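Local coordinates for polyhedrin (Antheraea mylitta cypovirus 4, PDB 5A8S), which packs into the microcrystalline polyhedra, the occlusion bodies of an insect cypovirus, which probably protect virus particles outside the host, at residues A[7-10]-A[16-19]; A[190-193]-A[198-201]; A[67-72]-A[91-96]; A[156-161]-A[166-171]; A[95-100]-A[135-140]. All blocks are in the same frame, centred on the assembly; numbering follows the deposited sequence.

Overall arrangement
Interactions 3 and 5 are neighbours, their centres about 9 Å apart: both use helix 92-97, share Gln95 and Leu96, and border the third subunit. Interaction 3 is buried and aromatic, with an arginine laid on a tyrosine; interaction 5 is partly buried and mostly apolar. Interaction 4, partly buried and nearest the chain centre, adds a short edge strand to the six-stranded sheet through backbone bonds and bonds from an arginine side chain. Interactions 1 and 2 are surface contacts bridged by water. Interaction 1, about 60 Å from interaction 5 between centres and across the chain centre from it, depends on charge, whereas interaction 2 is a slight touch beside a trimer interface.

Interaction 1 of 5, residues A[7-10]-A[16-19]; sequences ALRA and RREQ
Arg9 reaches the first turns of helix 15-29 and ends in a salt bridge with Glu18. Its NH2 lies 3.1 Å from Glu18 OE2, with an N-H...O angle of 166°. The carboxylate oxygen sits at the edge of the guanidinium and close to its plane, but the donor comes to the anti side of the carboxylate, tilted out of that group's plane. Arg17 runs across Arg9 at about a right angle: its NH1 is 3.6 Å from Arg9 CB, and Arg9 CD lies over one face of its guanidinium. A water accepts from Arg17 NH1 at 2.9 Å and donates to Leu8 O at 2.7 Å, joining helix to loop a second time.

The Arg9 chain is bent at its third torsion (chi3 -75°), which brings the head back over its own backbone. There NE donates to Ala10 O at 2.9 Å, and NH2 has a further bond to Gly11 O. Asp14 ties the two segments together from the residues between them, accepting from Ala10 N and Arg17 N. Arg17 NE also has a weak, long ion pair with Glu21.

Arg9 NH1 and Arg17 NE come within 4.4 Å of each other; Glu18, and more distantly Glu21, probably offset that like-charge approach, so the N-terminal arm is probably held to the helix surface by opposite charges that outweigh the like pair, helped by the water bridge.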
# COMPACT_ATOMS: atom_id res chain seq x y z
N ALA A 7 -23.04 47.18 10.45
CA ALA A 7 -21.75 46.91 11.10
C ALA A 7 -20.86 48.13 10.95
O ALA A 7 -21.01 48.90 10.01
CB ALA A 7 -21.06 45.71 10.47
N LEU A 8 -19.92 48.29 11.88
CA LEU A 8 -18.93 49.36 11.82
C LEU A 8 -17.55 48.74 11.86
O LEU A 8 -17.38 47.61 12.31
CB LEU A 8 -19.10 50.30 13.00
CG LEU A 8 -20.40 51.11 13.03
CD1 LEU A 8 -20.43 52.00 14.26
CD2 LEU A 8 -20.56 51.95 11.76
N ARG A 9 -16.57 49.50 11.40
CA ARG A 9 -15.16 49.15 11.53
C ARG A 9 -14.35 50.44 11.57
O ARG A 9 -14.87 51.51 11.25
CB ARG A 9 -14.70 48.27 10.37
CG ARG A 9 -15.23 48.70 9.02
CD ARG A 9 -14.37 48.12 7.89
NE ARG A 9 -13.11 48.84 7.78
CZ ARG A 9 -12.10 48.47 7.00
NH1 ARG A 9 -12.19 47.38 6.25
NH2 ARG A 9 -10.99 49.20 6.96
N ALA A 10 -13.08 50.34 11.97
CA ALA A 10 -12.18 51.48 11.90
C ALA A 10 -11.87 51.80 10.44
O ALA A 10 -12.20 51.01 9.55
CB ALA A 10 -10.90 51.18 12.67
N ARG A 16 -5.85 45.30 11.49
CA ARG A 16 -6.18 44.07 12.19
C ARG A 16 -7.31 43.34 11.48
O ARG A 16 -7.27 42.11 11.33
CB ARG A 16 -6.57 44.35 13.65
CG ARG A 16 -7.25 43.17 14.33
CD ARG A 16 -7.43 43.42 15.82
NE ARG A 16 -8.13 44.68 16.03
CZ ARG A 16 -7.94 45.49 17.07
NH1 ARG A 16 -7.08 45.16 18.02
NH2 ARG A 16 -8.61 46.63 17.17
N ARG A 17 -8.32 44.08 11.04
CA ARG A 17 -9.48 43.45 10.41
C ARG A 17 -9.10 42.93 9.04
O ARG A 17 -9.45 41.81 8.65
CB ARG A 17 -10.65 44.43 10.28
CG ARG A 17 -11.90 43.84 9.61
CD ARG A 17 -12.87 44.94 9.21
NE ARG A 17 -14.17 44.42 8.79
CZ ARG A 17 -15.24 44.34 9.57
NH1 ARG A 17 -15.18 44.74 10.84
NH2 ARG A 17 -16.37 43.86 9.09
N GLU A 18 -8.36 43.75 8.30
CA GLU A 18 -7.98 43.38 6.95
C GLU A 18 -6.95 42.24 6.95
O GLU A 18 -6.96 41.39 6.05
CB GLU A 18 -7.50 44.61 6.19
CG GLU A 18 -8.59 45.69 6.16
CD GLU A 18 -8.35 46.76 5.12
OE1 GLU A 18 -7.95 46.40 4.00
OE2 GLU A 18 -8.58 47.95 5.43
N GLN A 19 -6.10 42.20 7.97
CA GLN A 19 -5.20 41.07 8.20
C GLN A 19 -6.01 39.80 8.46
O GLN A 19 -5.69 38.73 7.94
CB GLN A 19 -4.25 41.37 9.37
CG GLN A 19 -3.39 40.20 9.85
CD GLN A 19 -2.33 39.78 8.84
OE1 GLN A 19 -2.52 38.83 8.09
NE2 GLN A 19 -1.20 40.48 8.85
O HOH W 1 -17.87 44.97 11.84

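Interaction 2 of 5, residues A[190-193]-A[198-201]; sequences GALN and PQLA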
# COMPACT_ATOMS: atom_id res chain seq x y z
N GLY A 190 -3.64 24.31 -14.11
CA GLY A 190 -3.86 25.16 -15.27
C GLY A 190 -3.61 24.35 -16.52
O GLY A 190 -4.10 23.23 -16.64
N ALA A 191 -2.81 24.91 -17.43
CA ALA A 191 -2.43 24.25 -18.68
C ALA A 191 -1.20 23.34 -18.53
O ALA A 191 -0.83 22.63 -19.47
CB ALA A 191 -2.17 25.30 -19.74
N LEU A 192 -0.57 23.37 -17.35
CA LEU A 192 0.55 22.48 -17.07
C LEU A 192 0.04 21.20 -16.41
O LEU A 192 -0.86 21.24 -15.58
CB LEU A 192 1.56 23.16 -16.14
CG LEU A 192 2.87 22.41 -15.90
CD1 LEU A 192 3.94 22.90 -16.86
CD2 LEU A 192 3.34 22.61 -14.47
N ASN A 193 0.62 20.07 -16.79
CA ASN A 193 0.27 18.78 -16.20
C ASN A 193 1.36 18.33 -15.24
O ASN A 193 2.47 17.98 -15.66
CB ASN A 193 0.10 17.72 -17.31
CG ASN A 193 -0.46 16.40 -16.79
OD1 ASN A 193 -0.49 16.16 -15.58
ND2 ASN A 193 -0.91 15.54 -17.71
N PRO A 198 8.92 16.66 -16.50
CA PRO A 198 9.81 16.93 -15.37
C PRO A 198 9.07 17.18 -14.06
O PRO A 198 9.72 17.21 -13.03
CB PRO A 198 10.57 18.19 -15.80
CG PRO A 198 9.64 18.87 -16.77
CD PRO A 198 8.96 17.75 -17.50
N GLN A 199 7.76 17.36 -14.10
CA GLN A 199 7.00 17.62 -12.88
C GLN A 199 6.63 16.33 -12.16
O GLN A 199 6.28 16.35 -10.98
CB GLN A 199 5.74 18.41 -13.18
CG GLN A 199 5.94 19.92 -13.16
CD GLN A 199 6.99 20.38 -14.17
OE1 GLN A 199 6.73 20.45 -15.36
NE2 GLN A 199 8.18 20.68 -13.68
N LEU A 200 6.71 15.20 -12.86
CA LEU A 200 6.14 13.96 -12.34
C LEU A 200 6.87 13.45 -11.09
O LEU A 200 6.23 13.01 -10.14
CB LEU A 200 6.12 12.87 -13.42
CG LEU A 200 5.50 11.51 -13.08
CD1 LEU A 200 6.48 10.65 -12.29
CD2 LEU A 200 4.17 11.67 -12.33
N ALA A 201 8.19 13.51 -11.08
CA ALA A 201 8.94 12.88 -9.99
C ALA A 201 8.42 13.36 -8.65
O ALA A 201 8.21 12.55 -7.75
CB ALA A 201 10.44 13.16 -10.12
O HOH W 2 4.79 19.21 -16.98
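Leu192 and Gln199 meet in the surface loop between strand 179-185 and helix 200-205; segment 190-193 lies within that loop and packs on Gln199 near the start of the helix. The contact is small, burying 106 Å² in total, and direct hydrogen bonds between the two segments are absent.

The apolar part is carried by one leucine. Leu192 CG stands anti to the backbone N (chi1 -173°), which sends the branched end across the gap, and CD2 comes 4.0 Å from Gln199 CG. The two side chains cross at about a right angle, so the leucine methyls meet the middle and the oxygen of the glutamine chain. Gln199 is bent at its second torsion (chi2 59°), which folds the amide back so that OE1 lies 4.0 Å from Leu192 CD1. Backbone packing adds little: Gln199 CB lies 4.1 Å from Asn193 O.

Polar links are indirect or local. The Asn193 side chain serves its own loop, OD1 accepting from Phe195 N, while Gln199 O accepts from Thr203 OG1 one helical turn on. The helix start also belongs to the assembly: Leu200 packs on Leu200 of the second and of the third subunit, and Pro198 on Asn196 of the second subunit, so this surface loop borders the place where three copies meet. Between the two segments themselves, one water lies 2.9 Å from Asn193 O and 2.8 Å from Gln199 OE1.

Interaction 3 of 5, residues A[67-72]-A[91-96]; sequences NWRELL and QGYRQL
Two short helices, 68-71 and 92-97, pack through an aromatic and cationic cluster of Trp68, Arg69, Tyr93 and Leu96. The guanidinium of Arg69 lies on one face of the Tyr93 ring as a cation-pi stack: CZ is 3.9 Å from the ring centroid and the planes are 26° apart. The nearest pair is Arg69 NH1 and Tyr93 CD2, at 3.4 Å. A bend at the third torsion of Arg69 (chi3 -74°) turns its head over the ring, and the salt bridge from NE to Asp78 OD1 helps fix its rotation. One water accepts from Arg69 NH2 at 2.9 Å and donates to Tyr93 OH at 3.1 Å.

Trp68 takes the edge of the tyrosine, its CE3 lying 3.7 Å from Tyr93 CD1. Leu96 CD1 packs near the rim of the indole, 3.4 Å from Trp68 CZ2, with Leu72 CD2 on the other side of the ring. Indole NE1 is satisfied by Glu176 O.

Asn67 and Glu70 form a capping box at the start of helix 68-71: OD1 of Asn67 accepts from Glu70 N, and OE1 of Glu70 from Asn67 N. That helix follows strand 61-66 after the single residue Asn67. Both helices face strand 210-216 of the third subunit: Tyr93 OH bonds Asn212 OD1 and Arg69 NH2 bonds Val213 O there.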
# COMPACT_ATOMS: atom_id res chain seq x y z
N ASN A 67 -11.86 -3.46 1.16
CA ASN A 67 -12.53 -4.74 0.97
C ASN A 67 -13.46 -5.06 2.14
O ASN A 67 -13.58 -4.29 3.09
CB ASN A 67 -11.55 -5.88 0.70
CG ASN A 67 -10.56 -6.10 1.82
OD1 ASN A 67 -10.84 -5.83 2.98
ND2 ASN A 67 -9.38 -6.60 1.47
N TRP A 68 -14.13 -6.20 2.03
CA TRP A 68 -15.24 -6.50 2.92
C TRP A 68 -14.84 -6.46 4.40
O TRP A 68 -15.50 -5.82 5.22
CB TRP A 68 -15.80 -7.87 2.54
CG TRP A 68 -17.12 -8.14 3.11
CD1 TRP A 68 -18.33 -7.75 2.62
CD2 TRP A 68 -17.39 -8.90 4.29
NE1 TRP A 68 -19.34 -8.22 3.43
CE2 TRP A 68 -18.79 -8.93 4.46
CE3 TRP A 68 -16.58 -9.57 5.22
CZ2 TRP A 68 -19.40 -9.60 5.52
CZ3 TRP A 68 -17.19 -10.23 6.28
CH2 TRP A 68 -18.58 -10.25 6.41
N ARG A 69 -13.74 -7.12 4.74
CA ARG A 69 -13.32 -7.18 6.13
C ARG A 69 -12.84 -5.82 6.64
O ARG A 69 -13.03 -5.52 7.81
CB ARG A 69 -12.24 -8.24 6.33
CG ARG A 69 -12.78 -9.66 6.19
CD ARG A 69 -11.72 -10.70 6.52
NE ARG A 69 -10.74 -10.80 5.44
CZ ARG A 69 -10.23 -11.94 4.98
NH1 ARG A 69 -10.60 -13.11 5.49
NH2 ARG A 69 -9.35 -11.91 3.99
N GLU A 70 -12.24 -5.01 5.78
CA GLU A 70 -11.80 -3.67 6.20
C GLU A 70 -13.00 -2.81 6.54
O GLU A 70 -12.91 -1.93 7.39
CB GLU A 70 -10.95 -2.98 5.11
CG GLU A 70 -9.58 -3.61 4.92
CD GLU A 70 -8.81 -3.03 3.74
OE1 GLU A 70 -9.42 -2.77 2.68
OE2 GLU A 70 -7.58 -2.84 3.88
N LEU A 71 -14.12 -3.08 5.88
CA LEU A 71 -15.34 -2.30 6.07
C LEU A 71 -16.09 -2.66 7.36
O LEU A 71 -16.94 -1.90 7.82
CB LEU A 71 -16.26 -2.48 4.86
CG LEU A 71 -15.85 -1.73 3.58
CD1 LEU A 71 -16.68 -2.18 2.39
CD2 LEU A 71 -15.98 -0.22 3.78
N LEU A 72 -15.79 -3.82 7.94
CA LEU A 72 -16.52 -4.29 9.13
C LEU A 72 -16.28 -3.41 10.36
O LEU A 72 -15.17 -2.94 10.61
CB LEU A 72 -16.13 -5.73 9.48
CG LEU A 72 -16.39 -6.81 8.42
CD1 LEU A 72 -15.88 -8.15 8.93
CD2 LEU A 72 -17.87 -6.88 8.08
N GLN A 91 -17.44 -18.83 8.55
CA GLN A 91 -16.76 -18.15 7.45
C GLN A 91 -17.76 -17.37 6.60
O GLN A 91 -18.15 -17.81 5.53
CB GLN A 91 -16.01 -19.16 6.60
CG GLN A 91 -15.09 -20.07 7.41
CD GLN A 91 -14.13 -19.29 8.29
OE1 GLN A 91 -13.66 -18.20 7.91
NE2 GLN A 91 -13.83 -19.82 9.47
N GLY A 92 -18.19 -16.22 7.10
CA GLY A 92 -19.16 -15.41 6.38
C GLY A 92 -18.52 -14.70 5.19
O GLY A 92 -19.10 -14.62 4.12
N TYR A 93 -17.33 -14.17 5.39
CA TYR A 93 -16.61 -13.52 4.30
C TYR A 93 -16.40 -14.49 3.13
O TYR A 93 -16.67 -14.15 1.98
CB TYR A 93 -15.28 -12.99 4.80
CG TYR A 93 -14.29 -12.64 3.71
CD1 TYR A 93 -14.40 -11.46 2.97
CD2 TYR A 93 -13.23 -13.49 3.42
CE1 TYR A 93 -13.46 -11.14 1.97
CE2 TYR A 93 -12.31 -13.20 2.45
CZ TYR A 93 -12.43 -12.03 1.73
OH TYR A 93 -11.47 -11.77 0.77
N ARG A 94 -15.95 -15.70 3.43
CA ARG A 94 -15.72 -16.70 2.39
C ARG A 94 -17.02 -17.00 1.62
O ARG A 94 -16.99 -17.20 0.41
CB ARG A 94 -15.14 -17.99 2.99
CG ARG A 94 -14.59 -18.98 1.94
CD ARG A 94 -13.96 -20.23 2.61
NE ARG A 94 -13.06 -19.85 3.69
CZ ARG A 94 -12.60 -20.69 4.61
NH1 ARG A 94 -12.95 -21.97 4.59
NH2 ARG A 94 -11.80 -20.24 5.58
N GLN A 95 -18.14 -17.02 2.33
CA GLN A 95 -19.42 -17.36 1.72
C GLN A 95 -19.85 -16.29 0.70
O GLN A 95 -20.53 -16.59 -0.29
CB GLN A 95 -20.49 -17.53 2.80
CG GLN A 95 -21.92 -17.59 2.29
CD GLN A 95 -22.19 -18.84 1.45
OE1 GLN A 95 -21.31 -19.68 1.27
NE2 GLN A 95 -23.41 -18.95 0.93
N LEU A 96 -19.45 -15.04 0.95
CA LEU A 96 -19.78 -13.92 0.07
C LEU A 96 -18.86 -13.83 -1.16
O LEU A 96 -19.33 -13.55 -2.27
CB LEU A 96 -19.72 -12.61 0.85
CG LEU A 96 -20.95 -12.35 1.75
CD1 LEU A 96 -20.61 -11.40 2.86
CD2 LEU A 96 -22.10 -11.82 0.88
O HOH W 3 -9.15 -9.96 1.87

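Interaction 4 of 5, residues A[156-161]-A[166-171]; sequences CGNQLR and LSRAVY
Arg168 reaches from its strand to the backbone of Leu160 and the side chain of Asn158. Its CG is anti to the carbonyl carbon (chi1 -66°) and the chain stays extended from CG to NE, so NH1 arrives at the turn with two acceptors in range. Leu160 O, 2.9 Å away, lies in the guanidinium plane and is met almost end-on by the donor. Asn158 OD1 is 3.3 Å from the same nitrogen, in a more bent bond, and the donor stands above the amide plane. A water accepts from Arg168 NH2 and donates to Asn158 OD1, closing a small ring of bonds. On the way, Arg168 CD passes 3.9 Å from Leu160 CB. The guanidinium also has a cation-pi contact with Trp126.

These bonds hold the 3-10 turn at 158-159 against an antiparallel beta bridge at the edge of the six-stranded sheet, where short strand 161-162 is added beside strand 167-173. Arg161 and Ala169 are the hydrogen-bonded pair: Arg161 N donates to Ala169 O at 2.8 Å, and Ala169 N to Arg161 O at 2.9 Å. Arg161 O also takes a CA-H...O contact from Arg168 CA, 3.0 Å away.

Leu160 CD2 lies 3.6 Å from Val170 CG1, and the two residues further pack on Phe120 and Val118 of strand 115-121, respectively. The other Val170 methyl, CG2, sits anti to the backbone N (chi1 58° for CG1) and comes 3.3 Å from Gln159 O. Arg161 turns its guanidinium away to Gly238 O.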
# COMPACT_ATOMS: atom_id res chain seq x y z
N CYS A 156 -20.21 9.93 -9.67
CA CYS A 156 -19.39 11.10 -9.93
C CYS A 156 -20.26 12.31 -10.27
O CYS A 156 -21.48 12.29 -10.07
CB CYS A 156 -18.39 10.81 -11.06
SG CYS A 156 -19.15 10.39 -12.64
N GLY A 157 -19.65 13.37 -10.78
CA GLY A 157 -20.36 14.61 -11.06
C GLY A 157 -21.13 15.13 -9.86
O GLY A 157 -20.62 15.13 -8.74
N ASN A 158 -22.36 15.57 -10.07
CA ASN A 158 -23.15 16.16 -9.00
C ASN A 158 -23.79 15.15 -8.04
O ASN A 158 -24.49 15.54 -7.13
CB ASN A 158 -24.21 17.09 -9.57
CG ASN A 158 -23.62 18.42 -10.01
OD1 ASN A 158 -22.41 18.63 -9.93
ND2 ASN A 158 -24.47 19.32 -10.47
N GLN A 159 -23.52 13.86 -8.22
CA GLN A 159 -23.85 12.90 -7.17
C GLN A 159 -23.02 13.26 -5.94
O GLN A 159 -23.44 13.05 -4.80
CB GLN A 159 -23.55 11.47 -7.61
CG GLN A 159 -24.43 10.99 -8.76
CD GLN A 159 -24.23 9.53 -9.08
OE1 GLN A 159 -23.45 9.18 -9.97
NE2 GLN A 159 -24.91 8.67 -8.34
N LEU A 160 -21.84 13.83 -6.19
CA LEU A 160 -21.03 14.44 -5.14
C LEU A 160 -21.60 15.82 -4.84
O LEU A 160 -21.42 16.76 -5.61
CB LEU A 160 -19.57 14.55 -5.60
CG LEU A 160 -18.97 13.33 -6.29
CD1 LEU A 160 -17.47 13.57 -6.56
CD2 LEU A 160 -19.19 12.07 -5.48
N ARG A 161 -22.32 15.94 -3.73
CA ARG A 161 -22.99 17.18 -3.38
C ARG A 161 -22.02 18.30 -3.03
O ARG A 161 -21.13 18.11 -2.21
CB ARG A 161 -23.92 16.94 -2.20
CG ARG A 161 -24.95 15.85 -2.45
CD ARG A 161 -25.71 15.54 -1.19
NE ARG A 161 -26.40 16.72 -0.68
CZ ARG A 161 -27.13 16.74 0.43
NH1 ARG A 161 -27.27 15.64 1.15
NH2 ARG A 161 -27.73 17.86 0.81
N LEU A 166 -14.57 24.36 -1.47
CA LEU A 166 -13.48 23.42 -1.23
C LEU A 166 -13.90 21.96 -1.08
O LEU A 166 -13.05 21.08 -1.02
CB LEU A 166 -12.73 23.84 0.05
CG LEU A 166 -11.67 24.93 -0.08
CD1 LEU A 166 -11.16 25.34 1.30
CD2 LEU A 166 -10.51 24.45 -0.94
N SER A 167 -15.21 21.68 -1.03
CA SER A 167 -15.67 20.35 -0.60
C SER A 167 -16.92 19.85 -1.30
O SER A 167 -17.79 20.62 -1.69
CB SER A 167 -15.96 20.36 0.90
OG SER A 167 -14.86 20.85 1.64
N ARG A 168 -17.00 18.52 -1.42
CA ARG A 168 -18.20 17.82 -1.84
C ARG A 168 -18.34 16.57 -0.98
O ARG A 168 -17.36 16.08 -0.43
CB ARG A 168 -18.11 17.42 -3.30
CG ARG A 168 -18.10 18.60 -4.27
CD ARG A 168 -18.20 18.15 -5.73
NE ARG A 168 -18.30 19.31 -6.61
CZ ARG A 168 -19.38 19.64 -7.32
NH1 ARG A 168 -20.46 18.88 -7.29
NH2 ARG A 168 -19.37 20.73 -8.08
N ALA A 169 -19.55 16.04 -0.86
CA ALA A 169 -19.76 14.81 -0.11
C ALA A 169 -20.89 14.03 -0.75
O ALA A 169 -21.79 14.61 -1.33
CB ALA A 169 -20.09 15.11 1.35
N VAL A 170 -20.85 12.71 -0.62
CA VAL A 170 -21.87 11.86 -1.21
C VAL A 170 -22.20 10.72 -0.25
O VAL A 170 -21.32 10.23 0.46
CB VAL A 170 -21.39 11.25 -2.55
CG1 VAL A 170 -20.10 10.44 -2.39
CG2 VAL A 170 -22.49 10.40 -3.17
N TYR A 171 -23.47 10.32 -0.22
CA TYR A 171 -23.86 9.12 0.51
C TYR A 171 -24.03 7.97 -0.48
O TYR A 171 -24.68 8.13 -1.51
CB TYR A 171 -25.15 9.33 1.31
CG TYR A 171 -25.52 8.12 2.14
CD1 TYR A 171 -24.81 7.81 3.29
CD2 TYR A 171 -26.56 7.27 1.75
CE1 TYR A 171 -25.14 6.70 4.05
CE2 TYR A 171 -26.89 6.15 2.51
CZ TYR A 171 -26.17 5.87 3.66
OH TYR A 171 -26.48 4.76 4.43
O HOH W 4 -21.86 21.43 -9.47

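Interaction 5 of 5, residues A[95-100]-A[135-140]; sequences QLIHPN and NMHGLN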
# COMPACT_ATOMS: atom_id res chain seq x y z
N GLN A 95 -18.14 -17.02 2.33
CA GLN A 95 -19.42 -17.36 1.72
C GLN A 95 -19.85 -16.29 0.70
O GLN A 95 -20.53 -16.59 -0.29
CB GLN A 95 -20.49 -17.53 2.80
CG GLN A 95 -21.92 -17.59 2.29
CD GLN A 95 -22.19 -18.84 1.45
OE1 GLN A 95 -21.31 -19.68 1.27
NE2 GLN A 95 -23.41 -18.95 0.93
N LEU A 96 -19.45 -15.04 0.95
CA LEU A 96 -19.78 -13.92 0.07
C LEU A 96 -18.86 -13.83 -1.16
O LEU A 96 -19.33 -13.55 -2.27
CB LEU A 96 -19.72 -12.61 0.85
CG LEU A 96 -20.95 -12.35 1.75
CD1 LEU A 96 -20.61 -11.40 2.86
CD2 LEU A 96 -22.10 -11.82 0.88
N ILE A 97 -17.57 -14.06 -0.97
CA ILE A 97 -16.60 -13.82 -2.05
C ILE A 97 -16.41 -15.08 -2.89
O ILE A 97 -16.04 -14.99 -4.05
CB ILE A 97 -15.24 -13.27 -1.51
CG1 ILE A 97 -14.35 -12.81 -2.66
CG2 ILE A 97 -14.53 -14.30 -0.64
CD1 ILE A 97 -13.30 -11.77 -2.24
N HIS A 98 -16.69 -16.24 -2.31
CA HIS A 98 -16.69 -17.49 -3.06
C HIS A 98 -18.03 -18.15 -2.81
O HIS A 98 -18.12 -19.02 -1.95
CB HIS A 98 -15.56 -18.41 -2.60
CG HIS A 98 -15.39 -19.61 -3.47
ND1 HIS A 98 -14.50 -20.63 -3.18
CD2 HIS A 98 -15.98 -19.96 -4.63
CE1 HIS A 98 -14.56 -21.55 -4.12
NE2 HIS A 98 -15.45 -21.17 -5.02
N PRO A 99 -19.07 -17.74 -3.54
CA PRO A 99 -20.45 -18.16 -3.28
C PRO A 99 -20.62 -19.63 -2.92
O PRO A 99 -20.15 -20.53 -3.63
CB PRO A 99 -21.15 -17.83 -4.59
CG PRO A 99 -20.44 -16.58 -5.04
CD PRO A 99 -19.00 -16.84 -4.72
N ASN A 100 -21.30 -19.85 -1.80
CA ASN A 100 -21.66 -21.18 -1.34
C ASN A 100 -20.44 -22.05 -0.99
O ASN A 100 -20.50 -23.28 -1.02
CB ASN A 100 -22.61 -21.82 -2.35
CG ASN A 100 -23.96 -21.09 -2.41
OD1 ASN A 100 -24.47 -20.64 -1.38
ND2 ASN A 100 -24.52 -20.95 -3.60
N ASN A 135 -18.24 -5.07 -6.42
CA ASN A 135 -18.60 -6.35 -5.81
C ASN A 135 -17.47 -6.81 -4.87
O ASN A 135 -16.57 -6.03 -4.57
CB ASN A 135 -18.97 -7.40 -6.87
CG ASN A 135 -17.80 -7.83 -7.73
OD1 ASN A 135 -16.64 -7.57 -7.40
ND2 ASN A 135 -18.10 -8.50 -8.83
N MET A 136 -17.53 -8.04 -4.39
CA MET A 136 -16.56 -8.48 -3.38
C MET A 136 -15.12 -8.38 -3.88
O MET A 136 -14.20 -8.14 -3.09
CB MET A 136 -16.85 -9.91 -2.93
CG MET A 136 -18.16 -10.06 -2.17
SD MET A 136 -18.15 -9.27 -0.55
CE MET A 136 -16.96 -10.29 0.33
N HIS A 137 -14.92 -8.56 -5.18
CA HIS A 137 -13.58 -8.61 -5.76
C HIS A 137 -13.05 -7.24 -6.14
O HIS A 137 -11.91 -7.12 -6.60
CB HIS A 137 -13.59 -9.51 -7.00
CG HIS A 137 -14.17 -10.86 -6.75
ND1 HIS A 137 -13.51 -11.83 -6.02
CD2 HIS A 137 -15.36 -11.41 -7.10
CE1 HIS A 137 -14.26 -12.91 -5.94
NE2 HIS A 137 -15.39 -12.68 -6.59
N GLY A 138 -13.88 -6.20 -5.98
CA GLY A 138 -13.50 -4.86 -6.39
C GLY A 138 -13.77 -4.62 -7.87
O GLY A 138 -13.20 -3.72 -8.47
N LEU A 139 -14.62 -5.45 -8.46
CA LEU A 139 -14.95 -5.34 -9.88
C LEU A 139 -16.27 -4.60 -10.07
O LEU A 139 -17.18 -4.70 -9.24
CB LEU A 139 -15.06 -6.73 -10.50
CG LEU A 139 -13.76 -7.52 -10.59
CD1 LEU A 139 -14.06 -8.99 -10.87
CD2 LEU A 139 -12.86 -6.92 -11.67
N ASN A 140 -16.38 -3.87 -11.17
CA ASN A 140 -17.63 -3.18 -11.51
C ASN A 140 -18.42 -3.90 -12.60
O ASN A 140 -19.40 -3.37 -13.13
CB ASN A 140 -17.35 -1.74 -11.92
CG ASN A 140 -16.21 -1.62 -12.92
OD1 ASN A 140 -16.20 -2.28 -13.96
ND2 ASN A 140 -15.25 -0.77 -12.61
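Met136 and Ile97 carry the apolar packing. Met136 is bent at both its second and third torsions (chi2 and chi3 each -68°), which curls the thioether against the end of helix 92-97. Its methyl CE reaches the backbone end of the Leu96 side chain, 3.6 Å from CB, while CG lies 3.7 Å from Leu96 O. Ile97 comes alongside the start of the same methionine, its CG1 being 3.8 Å from Met136 CB. That CE also touches Trp68, linking the loop to helix 68-71.

His137 adds to this packing: its side chain and that of Ile97 cross obliquely, with His137 CE1 3.3 Å from Ile97 CG1. This is a van der Waals contact, as hydrogen bonds between the two segments are lacking.

The loop segment opens with a type I beta turn, Asn135 to Gly138, following strand 130-134, and the polar bonds are used to hold its shape. Asn135 OD1 accepts from His137 N at 3.0 Å, an Asx turn, and from Leu139 N at 3.1 Å; the two donors reach the oxygen from opposite faces of the amide plane. Gly138 N closes the turn on Asn135 O.

The helix side is braced by its own side-chain bond, Gln95 NE2 donating to Asn100 OD1 at 3.1 Å across the residues that leave the helix. Beyond lies the third subunit: His98 NE2 bonds Asp224 OD2 there, Ile97 packs on its Asn212, and His137 on its Arg39.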